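Local structure of Cwp19 (Clostridioides difficile, 5OQ3) at residues Val152-Gly163 against Tyr194-Thr204; Val244-Asn252 against Ala299-Trp309. The protein probably cleaves cell-wall peptidoglycan as a hydrolase, this chain being its TIM-barrel glycoside hydrolase domain and not the whole protein. All blocks are in the same frame, centred on the assembly; numbering follows the deposited sequence. Where two conformers were deposited one is given.

Contact 1: residues Val152-Gly163 against Tyr194-Thr204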
loop_
_atom_site.group_PDB
_atom_site.type_symbol
_atom_site.label_atom_id
_atom_site.label_comp_id
_atom_site.label_asym_id
_atom_site.label_seq_id
_atom_site.Cartn_x
_atom_site.Cartn_y
_atom_site.Cartn_z
ATOM N N VAL A 152 -13.000 16.123 2.385
ATOM C CA VAL A 152 -12.261 17.313 1.988
ATOM C C VAL A 152 -11.941 17.215 0.499
ATOM O O VAL A 152 -11.431 16.186 0.047
ATOM C CB VAL A 152 -10.942 17.460 2.798
ATOM C CG1 VAL A 152 -10.090 18.592 2.302
ATOM C CG2 VAL A 152 -11.190 17.636 4.279
ATOM N N LYS A 153 -12.164 18.306 -0.227
ATOM C CA LYS A 153 -11.789 18.393 -1.621
ATOM C C LYS A 153 -10.390 18.966 -1.727
ATOM O O LYS A 153 -10.072 20.000 -1.116
ATOM C CB LYS A 153 -12.777 19.297 -2.389
ATOM C CG LYS A 153 -12.652 19.170 -3.889
ATOM C CD LYS A 153 -13.641 20.039 -4.617
ATOM C CE LYS A 153 -13.530 19.768 -6.103
ATOM N NZ LYS A 153 -14.568 20.441 -6.907
ATOM N N HIS A 154 -9.542 18.294 -2.521
ATOM C CA HIS A 154 -8.171 18.754 -2.781
ATOM C C HIS A 154 -7.959 18.639 -4.260
ATOM O O HIS A 154 -8.035 17.528 -4.787
ATOM C CB HIS A 154 -7.157 17.905 -1.997
ATOM C CG HIS A 154 -5.733 18.328 -2.219
ATOM N ND1 HIS A 154 -4.935 17.806 -3.232
ATOM C CD2 HIS A 154 -4.980 19.257 -1.585
ATOM C CE1 HIS A 154 -3.754 18.398 -3.203
ATOM N NE2 HIS A 154 -3.744 19.266 -2.202
ATOM N N GLY A 155 -7.719 19.766 -4.943
ATOM C CA GLY A 155 -7.694 19.797 -6.389
ATOM C C GLY A 155 -9.021 19.298 -6.939
ATOM O O GLY A 155 -10.093 19.767 -6.547
ATOM N N ASN A 156 -8.950 18.313 -7.811
ATOM C CA ASN A 156 -10.152 17.735 -8.418
ATOM C C ASN A 156 -10.553 16.390 -7.824
ATOM O O ASN A 156 -11.260 15.625 -8.439
ATOM C CB ASN A 156 -10.006 17.667 -9.940
ATOM C CG ASN A 156 -8.786 16.883 -10.393
ATOM O OD1 ASN A 156 -8.242 16.051 -9.659
ATOM N ND2 ASN A 156 -8.356 17.142 -11.635
ATOM N N LYS A 157 -10.126 16.127 -6.604
ATOM C CA LYS A 157 -10.409 14.872 -5.937
ATOM C C LYS A 157 -10.873 15.116 -4.506
ATOM O O LYS A 157 -10.611 16.169 -3.911
ATOM C CB LYS A 157 -9.132 14.001 -5.907
ATOM C CG LYS A 157 -8.731 13.488 -7.265
ATOM C CD LYS A 157 -7.348 12.834 -7.296
ATOM C CE LYS A 157 -7.354 11.527 -6.520
ATOM N NZ LYS A 157 -6.038 10.828 -6.500
ATOM N N TYR A 158 -11.535 14.113 -3.962
ATOM C CA TYR A 158 -12.044 14.133 -2.601
ATOM C C TYR A 158 -11.416 13.036 -1.763
ATOM O O TYR A 158 -11.130 11.936 -2.264
ATOM C CB TYR A 158 -13.563 13.976 -2.563
ATOM C CG TYR A 158 -14.344 15.102 -3.193
ATOM C CD1 TYR A 158 -14.591 15.140 -4.558
ATOM C CD2 TYR A 158 -14.875 16.117 -2.402
ATOM C CE1 TYR A 158 -15.353 16.163 -5.122
ATOM C CE2 TYR A 158 -15.624 17.156 -2.953
ATOM C CZ TYR A 158 -15.864 17.166 -4.308
ATOM O OH TYR A 158 -16.612 18.188 -4.895
ATOM N N TYR A 159 -11.246 13.350 -0.469
ATOM C CA TYR A 159 -10.529 12.532 0.525
ATOM C C TYR A 159 -11.255 12.566 1.832
ATOM O O TYR A 159 -11.847 13.586 2.189
ATOM C CB TYR A 159 -9.126 13.135 0.720
ATOM C CG TYR A 159 -8.291 13.169 -0.517
ATOM C CD1 TYR A 159 -8.403 14.217 -1.401
ATOM C CD2 TYR A 159 -7.355 12.168 -0.806
ATOM C CE1 TYR A 159 -7.661 14.233 -2.567
ATOM C CE2 TYR A 159 -6.611 12.176 -1.976
ATOM C CZ TYR A 159 -6.730 13.239 -2.821
ATOM O OH TYR A 159 -5.948 13.231 -3.962
ATOM N N TYR A 160 -11.117 11.484 2.605
ATOM C CA TYR A 160 -11.484 11.552 4.018
ATOM C C TYR A 160 -10.448 12.409 4.758
ATOM O O TYR A 160 -9.260 12.361 4.416
ATOM C CB TYR A 160 -11.579 10.185 4.656
ATOM C CG TYR A 160 -12.676 9.335 4.077
ATOM C CD1 TYR A 160 -14.034 9.669 4.268
ATOM C CD2 TYR A 160 -12.385 8.257 3.281
ATOM C CE1 TYR A 160 -15.029 8.924 3.691
ATOM C CE2 TYR A 160 -13.377 7.475 2.721
ATOM C CZ TYR A 160 -14.713 7.829 2.914
ATOM O OH TYR A 160 -15.704 7.054 2.359
ATOM N N ASP A 161 -10.891 13.159 5.746
ATOM C CA ASP A 161 -10.022 14.046 6.536
ATOM C C ASP A 161 -9.267 13.251 7.599
ATOM O O ASP A 161 -9.874 12.788 8.586
ATOM C CB ASP A 161 -10.909 15.124 7.192
ATOM C CG ASP A 161 -10.140 16.222 7.902
ATOM O OD1 ASP A 161 -8.926 16.036 8.197
ATOM O OD2 ASP A 161 -10.809 17.269 8.101
ATOM N N PRO A 162 -7.941 13.107 7.448
ATOM C CA PRO A 162 -7.183 12.324 8.440
ATOM C C PRO A 162 -7.232 12.898 9.851
ATOM O O PRO A 162 -6.883 12.155 10.815
ATOM C CB PRO A 162 -5.766 12.324 7.861
ATOM C CG PRO A 162 -5.911 12.661 6.405
ATOM C CD PRO A 162 -7.091 13.583 6.348
ATOM N N GLY A 163 -7.607 14.169 9.994
ATOM C CA GLY A 163 -7.645 14.804 11.289
ATOM C C GLY A 163 -8.892 14.633 12.108
ATOM O O GLY A 163 -8.897 15.092 13.249
ATOM N N TYR A 194 -1.879 12.241 3.254
ATOM C CA TYR A 194 -2.406 13.527 2.827
ATOM C C TYR A 194 -1.981 13.712 1.379
ATOM O O TYR A 194 -0.886 13.288 1.005
ATOM C CB TYR A 194 -1.838 14.674 3.679
ATOM C CG TYR A 194 -2.491 14.868 5.009
ATOM C CD1 TYR A 194 -2.084 14.145 6.116
ATOM C CD2 TYR A 194 -3.499 15.830 5.180
ATOM C CE1 TYR A 194 -2.676 14.346 7.373
ATOM C CE2 TYR A 194 -4.088 16.049 6.423
ATOM C CZ TYR A 194 -3.697 15.274 7.498
ATOM O OH TYR A 194 -4.301 15.484 8.704
ATOM N N PRO A 195 -2.849 14.344 0.544
ATOM C CA PRO A 195 -2.507 14.447 -0.868
ATOM C C PRO A 195 -1.612 15.589 -1.200
ATOM O O PRO A 195 -1.218 15.722 -2.328
ATOM C CB PRO A 195 -3.862 14.684 -1.521
ATOM C CG PRO A 195 -4.679 15.380 -0.452
ATOM C CD PRO A 195 -4.269 14.712 0.810
ATOM N N GLY A 196 -1.310 16.472 -0.282
ATOM C CA GLY A 196 -0.349 17.491 -0.638
ATOM C C GLY A 196 -0.105 18.350 0.515
ATOM O O GLY A 196 -0.736 18.190 1.581
ATOM N N VAL A 197 0.850 19.234 0.312
ATOM C CA VAL A 197 1.338 20.088 1.362
ATOM C C VAL A 197 0.149 20.792 1.968
ATOM O O VAL A 197 0.066 20.838 3.182
ATOM C CB VAL A 197 2.457 21.068 0.928
ATOM C CG1 VAL A 197 3.694 20.305 0.442
ATOM C CG2 VAL A 197 1.981 22.062 -0.127
ATOM N N SER A 198 -0.738 21.325 1.109
ATOM C CA SER A 198 -1.922 21.983 1.535
ATOM C C SER A 198 -3.137 21.035 1.503
ATOM O O SER A 198 -3.204 20.043 0.784
ATOM C CB SER A 198 -2.203 23.225 0.708
ATOM O OG SER A 198 -2.832 22.978 -0.532
ATOM N N PHE A 199 -4.120 21.371 2.304
ATOM C CA PHE A 199 -5.297 20.530 2.448
ATOM C C PHE A 199 -6.276 21.381 3.231
ATOM O O PHE A 199 -5.858 22.027 4.185
ATOM C CB PHE A 199 -4.929 19.312 3.269
ATOM C CG PHE A 199 -5.956 18.224 3.304
ATOM C CD1 PHE A 199 -6.286 17.504 2.185
ATOM C CD2 PHE A 199 -6.529 17.865 4.494
ATOM C CE1 PHE A 199 -7.161 16.458 2.250
ATOM C CE2 PHE A 199 -7.417 16.797 4.568
ATOM C CZ PHE A 199 -7.724 16.087 3.448
ATOM N N ASN A 200 -7.556 21.369 2.861
ATOM C CA ASN A 200 -8.524 22.267 3.467
ATOM C C ASN A 200 -9.102 21.697 4.756
ATOM O O ASN A 200 -10.280 21.320 4.825
ATOM C CB ASN A 200 -9.638 22.604 2.479
ATOM C CG ASN A 200 -10.539 23.697 2.995
ATOM O OD1 ASN A 200 -10.323 24.236 4.089
ATOM N ND2 ASN A 200 -11.558 24.022 2.221
ATOM N N ASP A 201 -8.237 21.655 5.766
ATOM C CA ASP A 201 -8.572 21.141 7.090
ATOM C C ASP A 201 -8.481 22.193 8.167
ATOM O O ASP A 201 -8.338 21.847 9.330
ATOM C CB ASP A 201 -7.688 19.947 7.474
ATOM C CG ASP A 201 -6.213 20.263 7.493
ATOM O OD1 ASP A 201 -5.843 21.451 7.275
ATOM O OD2 ASP A 201 -5.408 19.325 7.743
ATOM N N THR A 202 -8.575 23.467 7.826
ATOM C CA THR A 202 -8.416 24.513 8.849
ATOM C C THR A 202 -9.395 24.339 9.996
ATOM O O THR A 202 -9.012 24.501 11.154
ATOM C CB THR A 202 -8.578 25.883 8.233
ATOM O OG1 THR A 202 -7.672 25.967 7.128
ATOM C CG2 THR A 202 -8.324 26.962 9.243
ATOM N N ALA A 203 -10.651 24.009 9.700
ATOM C CA ALA A 203 -11.635 23.884 10.774
ATOM C C ALA A 203 -11.289 22.713 11.681
ATOM O O ALA A 203 -11.386 22.815 12.893
ATOM C CB ALA A 203 -13.030 23.730 10.193
ATOM N N THR A 204 -10.848 21.598 11.091
ATOM C CA THR A 204 -10.430 20.438 11.842
ATOM C C THR A 204 -9.258 20.803 12.750
ATOM O O THR A 204 -9.228 20.431 13.919
ATOM C CB THR A 204 -10.024 19.326 10.870
ATOM O OG1 THR A 204 -11.017 19.195 9.870
ATOM C CG2 THR A 204 -9.852 18.016 11.577
HETATM O O HOH W 1 -7.767 20.649 0.167
HETATM O O HOH W 2 -11.597 22.247 -0.500
HETATM O O HOH W 3 -1.172 20.812 -2.018
HETATM O O HOH W 4 -6.442 17.029 8.691
#

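Contact 2: residues Val244-Asn252 against Ala299-Trp309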
loop_
_atom_site.group_PDB
_atom_site.type_symbol
_atom_site.label_atom_id
_atom_site.label_comp_id
_atom_site.label_asym_id
_atom_site.label_seq_id
_atom_site.Cartn_x
_atom_site.Cartn_y
_atom_site.Cartn_z
ATOM N N VAL A 244 3.081 -1.078 6.284
ATOM C CA VAL A 244 2.848 0.062 5.426
ATOM C C VAL A 244 4.003 0.173 4.462
ATOM O O VAL A 244 5.167 -0.025 4.815
ATOM C CB VAL A 244 2.736 1.380 6.288
ATOM C CG1 VAL A 244 2.520 2.600 5.424
ATOM C CG2 VAL A 244 1.656 1.238 7.331
ATOM N N SER A 245 3.637 0.567 3.238
ATOM C CA SER A 245 4.589 0.832 2.187
ATOM C C SER A 245 4.583 2.318 1.817
ATOM O O SER A 245 3.766 2.750 0.991
ATOM C CB SER A 245 4.278 -0.010 0.950
ATOM O OG SER A 245 5.171 0.187 -0.110
ATOM N N PRO A 246 5.480 3.124 2.431
ATOM C CA PRO A 246 5.593 4.540 2.109
ATOM C C PRO A 246 6.494 4.765 0.909
ATOM O O PRO A 246 7.217 3.867 0.429
ATOM C CB PRO A 246 6.187 5.110 3.380
ATOM C CG PRO A 246 7.165 4.036 3.767
ATOM C CD PRO A 246 6.483 2.714 3.427
ATOM N N ALA A 247 6.463 6.006 0.461
ATOM C CA ALA A 247 7.412 6.429 -0.559
ATOM C C ALA A 247 8.868 6.231 -0.039
ATOM O O ALA A 247 9.141 6.176 1.170
ATOM C CB ALA A 247 7.171 7.877 -0.908
ATOM N N GLY A 248 9.787 6.147 -0.986
ATOM C CA GLY A 248 11.138 5.707 -0.703
ATOM C C GLY A 248 12.088 6.694 -0.031
ATOM O O GLY A 248 13.151 6.281 0.462
ATOM N N ILE A 249 11.729 7.977 -0.033
ATOM C CA ILE A 249 12.486 8.998 0.673
ATOM C C ILE A 249 11.592 9.553 1.811
ATOM O O ILE A 249 10.457 9.996 1.587
ATOM C CB ILE A 249 12.955 10.133 -0.260
ATOM C CG1 ILE A 249 14.006 9.597 -1.242
ATOM C CG2 ILE A 249 13.511 11.312 0.542
ATOM C CD1 ILE A 249 14.300 10.534 -2.383
ATOM N N TRP A 250 12.144 9.529 3.022
ATOM C CA TRP A 250 11.524 10.082 4.220
ATOM C C TRP A 250 11.845 11.586 4.335
ATOM O O TRP A 250 10.937 12.425 4.178
ATOM C CB TRP A 250 11.993 9.291 5.433
ATOM C CG TRP A 250 11.602 9.893 6.732
ATOM C CD1 TRP A 250 10.340 9.922 7.292
ATOM C CD2 TRP A 250 12.466 10.568 7.658
ATOM N NE1 TRP A 250 10.387 10.569 8.511
ATOM C CE2 TRP A 250 11.665 11.008 8.741
ATOM C CE3 TRP A 250 13.816 10.919 7.640
ATOM C CZ2 TRP A 250 12.183 11.738 9.810
ATOM C CZ3 TRP A 250 14.335 11.604 8.754
ATOM C CH2 TRP A 250 13.521 12.011 9.785
ATOM N N ARG A 251 13.140 11.898 4.472
ATOM C CA ARG A 251 13.625 13.287 4.388
ATOM C C ARG A 251 15.000 13.226 3.718
ATOM O O ARG A 251 15.792 12.328 4.005
ATOM C CB ARG A 251 13.807 13.978 5.751
ATOM C CG ARG A 251 12.551 14.081 6.554
ATOM C CD ARG A 251 12.735 14.906 7.806
ATOM N NE ARG A 251 12.691 16.324 7.522
ATOM C CZ ARG A 251 12.742 17.275 8.450
ATOM N NH1 ARG A 251 12.597 18.531 8.091
ATOM N NH2 ARG A 251 12.969 16.972 9.718
ATOM N N ASN A 252 15.291 14.216 2.873
ATOM C CA ASN A 252 16.614 14.390 2.353
ATOM C C ASN A 252 17.564 14.970 3.435
ATOM O O ASN A 252 17.144 15.712 4.338
ATOM C CB ASN A 252 16.583 15.318 1.147
ATOM C CG ASN A 252 15.679 14.829 0.036
ATOM O OD1 ASN A 252 15.741 13.662 -0.355
ATOM N ND2 ASN A 252 14.865 15.737 -0.523
ATOM N N ALA A 299 19.782 11.514 -7.849
ATOM C CA ALA A 299 18.746 12.072 -6.947
ATOM C C ALA A 299 18.219 11.085 -5.942
ATOM O O ALA A 299 17.696 11.521 -4.903
ATOM C CB ALA A 299 17.558 12.593 -7.736
ATOM N N ALA A 300 18.260 9.785 -6.255
ATOM C CA ALA A 300 17.612 8.798 -5.409
ATOM C C ALA A 300 18.260 7.424 -5.668
ATOM O O ALA A 300 17.695 6.558 -6.369
ATOM C CB ALA A 300 16.113 8.749 -5.668
ATOM N N ASP A 301 19.495 7.294 -5.177
ATOM C CA ASP A 301 20.344 6.162 -5.499
ATOM C C ASP A 301 19.889 4.966 -4.699
ATOM O O ASP A 301 19.977 4.947 -3.478
ATOM C CB ASP A 301 21.789 6.523 -5.191
ATOM C CG ASP A 301 22.797 5.441 -5.653
ATOM O OD1 ASP A 301 22.411 4.271 -5.861
ATOM O OD2 ASP A 301 23.957 5.780 -5.871
ATOM N N TYR A 302 19.377 3.974 -5.407
ATOM C CA TYR A 302 18.963 2.746 -4.770
ATOM C C TYR A 302 19.977 2.215 -3.750
ATOM O O TYR A 302 19.614 1.781 -2.645
ATOM C CB TYR A 302 18.691 1.668 -5.831
ATOM C CG TYR A 302 18.166 0.354 -5.277
ATOM C CD1 TYR A 302 19.044 -0.653 -4.806
ATOM C CD2 TYR A 302 16.791 0.086 -5.219
ATOM C CE1 TYR A 302 18.558 -1.863 -4.322
ATOM C CE2 TYR A 302 16.316 -1.106 -4.714
ATOM C CZ TYR A 302 17.189 -2.081 -4.281
ATOM O OH TYR A 302 16.685 -3.247 -3.809
ATOM N N SER A 303 21.240 2.208 -4.106
ATOM C CA SER A 303 22.244 1.648 -3.211
ATOM C C SER A 303 22.369 2.463 -1.900
ATOM O O SER A 303 22.598 1.877 -0.834
ATOM C CB SER A 303 23.584 1.503 -3.935
ATOM O OG SER A 303 24.226 2.743 -4.095
ATOM N N LYS A 304 22.215 3.775 -1.963
ATOM C CA LYS A 304 22.264 4.616 -0.760
ATOM C C LYS A 304 21.018 4.401 0.072
ATOM O O LYS A 304 21.076 4.324 1.314
ATOM C CB LYS A 304 22.388 6.104 -1.139
ATOM C CG LYS A 304 23.732 6.418 -1.785
ATOM C CD LYS A 304 23.914 7.911 -2.002
ATOM C CE LYS A 304 25.316 8.211 -2.492
ATOM N NZ LYS A 304 25.380 9.596 -3.006
ATOM N N LEU A 305 19.881 4.259 -0.603
ATOM C CA LEU A 305 18.640 4.107 0.118
ATOM C C LEU A 305 18.499 2.768 0.821
ATOM O O LEU A 305 17.943 2.725 1.935
ATOM C CB LEU A 305 17.467 4.419 -0.811
ATOM C CG LEU A 305 17.280 5.939 -1.043
ATOM C CD1 LEU A 305 16.472 6.203 -2.309
ATOM C CD2 LEU A 305 16.673 6.592 0.206
ATOM N N VAL A 306 18.955 1.669 0.226
ATOM C CA VAL A 306 18.874 0.397 0.952
ATOM C C VAL A 306 19.661 0.489 2.270
ATOM O O VAL A 306 19.202 0.007 3.293
ATOM C CB VAL A 306 19.276 -0.838 0.113
ATOM C CG1 VAL A 306 18.255 -1.162 -0.955
ATOM C CG2 VAL A 306 20.660 -0.747 -0.455
ATOM N N ALA A 307 20.821 1.112 2.231
ATOM C CA ALA A 307 21.634 1.300 3.437
ATOM C C ALA A 307 20.960 2.174 4.480
ATOM O O ALA A 307 20.970 1.881 5.678
ATOM C CB ALA A 307 22.991 1.850 3.077
ATOM N N TRP A 308 20.366 3.255 3.998
ATOM C CA TRP A 308 19.699 4.196 4.887
ATOM C C TRP A 308 18.518 3.531 5.607
ATOM O O TRP A 308 18.365 3.653 6.834
ATOM C CB TRP A 308 19.259 5.466 4.104
ATOM C CG TRP A 308 18.740 6.523 5.043
ATOM C CD1 TRP A 308 19.495 7.467 5.700
ATOM C CD2 TRP A 308 17.356 6.727 5.469
ATOM N NE1 TRP A 308 18.673 8.238 6.483
ATOM C CE2 TRP A 308 17.369 7.816 6.372
ATOM C CE3 TRP A 308 16.147 6.100 5.165
ATOM C CZ2 TRP A 308 16.241 8.273 6.990
ATOM C CZ3 TRP A 308 15.023 6.564 5.757
ATOM C CH2 TRP A 308 15.068 7.644 6.673
ATOM N N TRP A 309 17.692 2.817 4.855
ATOM C CA TRP A 309 16.550 2.130 5.438
ATOM C C TRP A 309 16.945 0.981 6.349
ATOM O O TRP A 309 16.316 0.784 7.409
ATOM C CB TRP A 309 15.603 1.676 4.332
ATOM C CG TRP A 309 14.789 2.801 3.754
ATOM C CD1 TRP A 309 14.920 3.385 2.542
ATOM C CD2 TRP A 309 13.705 3.460 4.400
ATOM N NE1 TRP A 309 13.992 4.392 2.409
ATOM C CE2 TRP A 309 13.230 4.442 3.538
ATOM C CE3 TRP A 309 13.061 3.273 5.616
ATOM C CZ2 TRP A 309 12.156 5.271 3.854
ATOM C CZ3 TRP A 309 11.978 4.123 5.952
ATOM C CH2 TRP A 309 11.541 5.088 5.059
#

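Contact 1: residues Val152-Gly163 against Tyr194-Thr204
Asp161 OD1 accepts from two donors. Gly163 N reaches it at 2.9 Å from above the carboxylate plane (41° out), which makes an Asx turn, and a water donates to it. That water also donates to Asp201 OD2 and accepts from Tyr194 OH, so it bridges the two carboxylates. Asp161 OD2 accepts from Thr204 OG1 at 2.6 Å, on its syn side, 22° out of the carboxylate plane. Pro162 CG lies over a face of the Tyr194 ring, 3.7 Å from its centroid. Phe199 is wedged in from the loop. With chi1 at -169° its ring swings away from the Phe199 N and lies between Val152 CG1 on one face and Tyr194 CD2 on the other. Pro195 CG serves two rings, lying over a face of Tyr159 and over a face of His154, 3.8 Å from each centroid. A second water joins Lys153 O to Asn200 N. In the fold, the antiparallel hairpin of strands 151-154 and 157-160 thus lies against the loop that follows barrel strand 186-189. Helix 214-236 backs this loop: Arg218 forms a salt bridge with Asp201, and Asn221 bonds Tyr194 OH.

Contact 2: residues Val244-Asn252 against Ala299-Trp309
Ala299 starts the contact, its O lying 4.3 Å from Ile249 CD1. Ala300 CB meets the same Ile249 CD1 at 4.2 Å. Asp301 then caps the helix that follows. Its OD1 accepts from Ser303 N at 3.0 Å and from Ser303 OG, both arriving from the same face of the carboxylate. Gly296 N is a further donor to this oxygen. The cap fixes the start of the helix, whose next turns carry the side chains that reach the loop. Leu305 points toward the loop, and its CD2 lies 3.5 Å from Gly248 O. The same methyl touches Ile249 CG1, so one branch of the leucine covers two neighbouring loop residues. Trp308 comes next. Its CG is anti to the backbone N (chi1 -172°), which carries the indole out to Trp250. Trp308 CH2 sits 3.6 Å from Trp250 CE3 and also touches Trp250 CB. The two six-membered rings are nearly parallel, with planes at 21°, but are slid apart and barely overlap. Each indole N-H is used outside the pair: Trp308 NE1 on Thr258 O and Trp250 NE1 on Asp274 OD1. Trp309 closes the walk with the one direct hydrogen bond of the contact. Its NE1 donates to Gly248 O at 2.8 Å, with an N-H...O angle of 159°. The oxygen lies in the indole plane, although the donor is tilted from the carbonyl plane. Trp308 CZ3 lies over the centre of the Trp309 ring, 3.4 Å above it, and so helps to hold that indole in place. The arrangement belongs to a TIM barrel: the loop leaving strand 241-244 is bound to helix 302-313, which lies between strands 286-287 and 319-324 in the chain.

How the contacts relate
Contact 1 closes before contact 2 opens along the chain. Their centres are about 26 Å apart, and their nearest atoms about 10 Å, so they do not touch. Both belong to the same parallel eight-stranded barrel. Contact 1 joins the hairpin inserted after strand 118-123 to the loop after strand 186-189. Contact 2 joins the loop after the next strand, 241-244, to helix 302-313, reached after strand 286-287. Three of the four elements thus follow the C-terminal ends of consecutive strands; the fourth is the helix. In TIM-barrel glycoside hydrolases this end carries the active site, so both contacts lie on that side of the domain, consistent with loops that surround it.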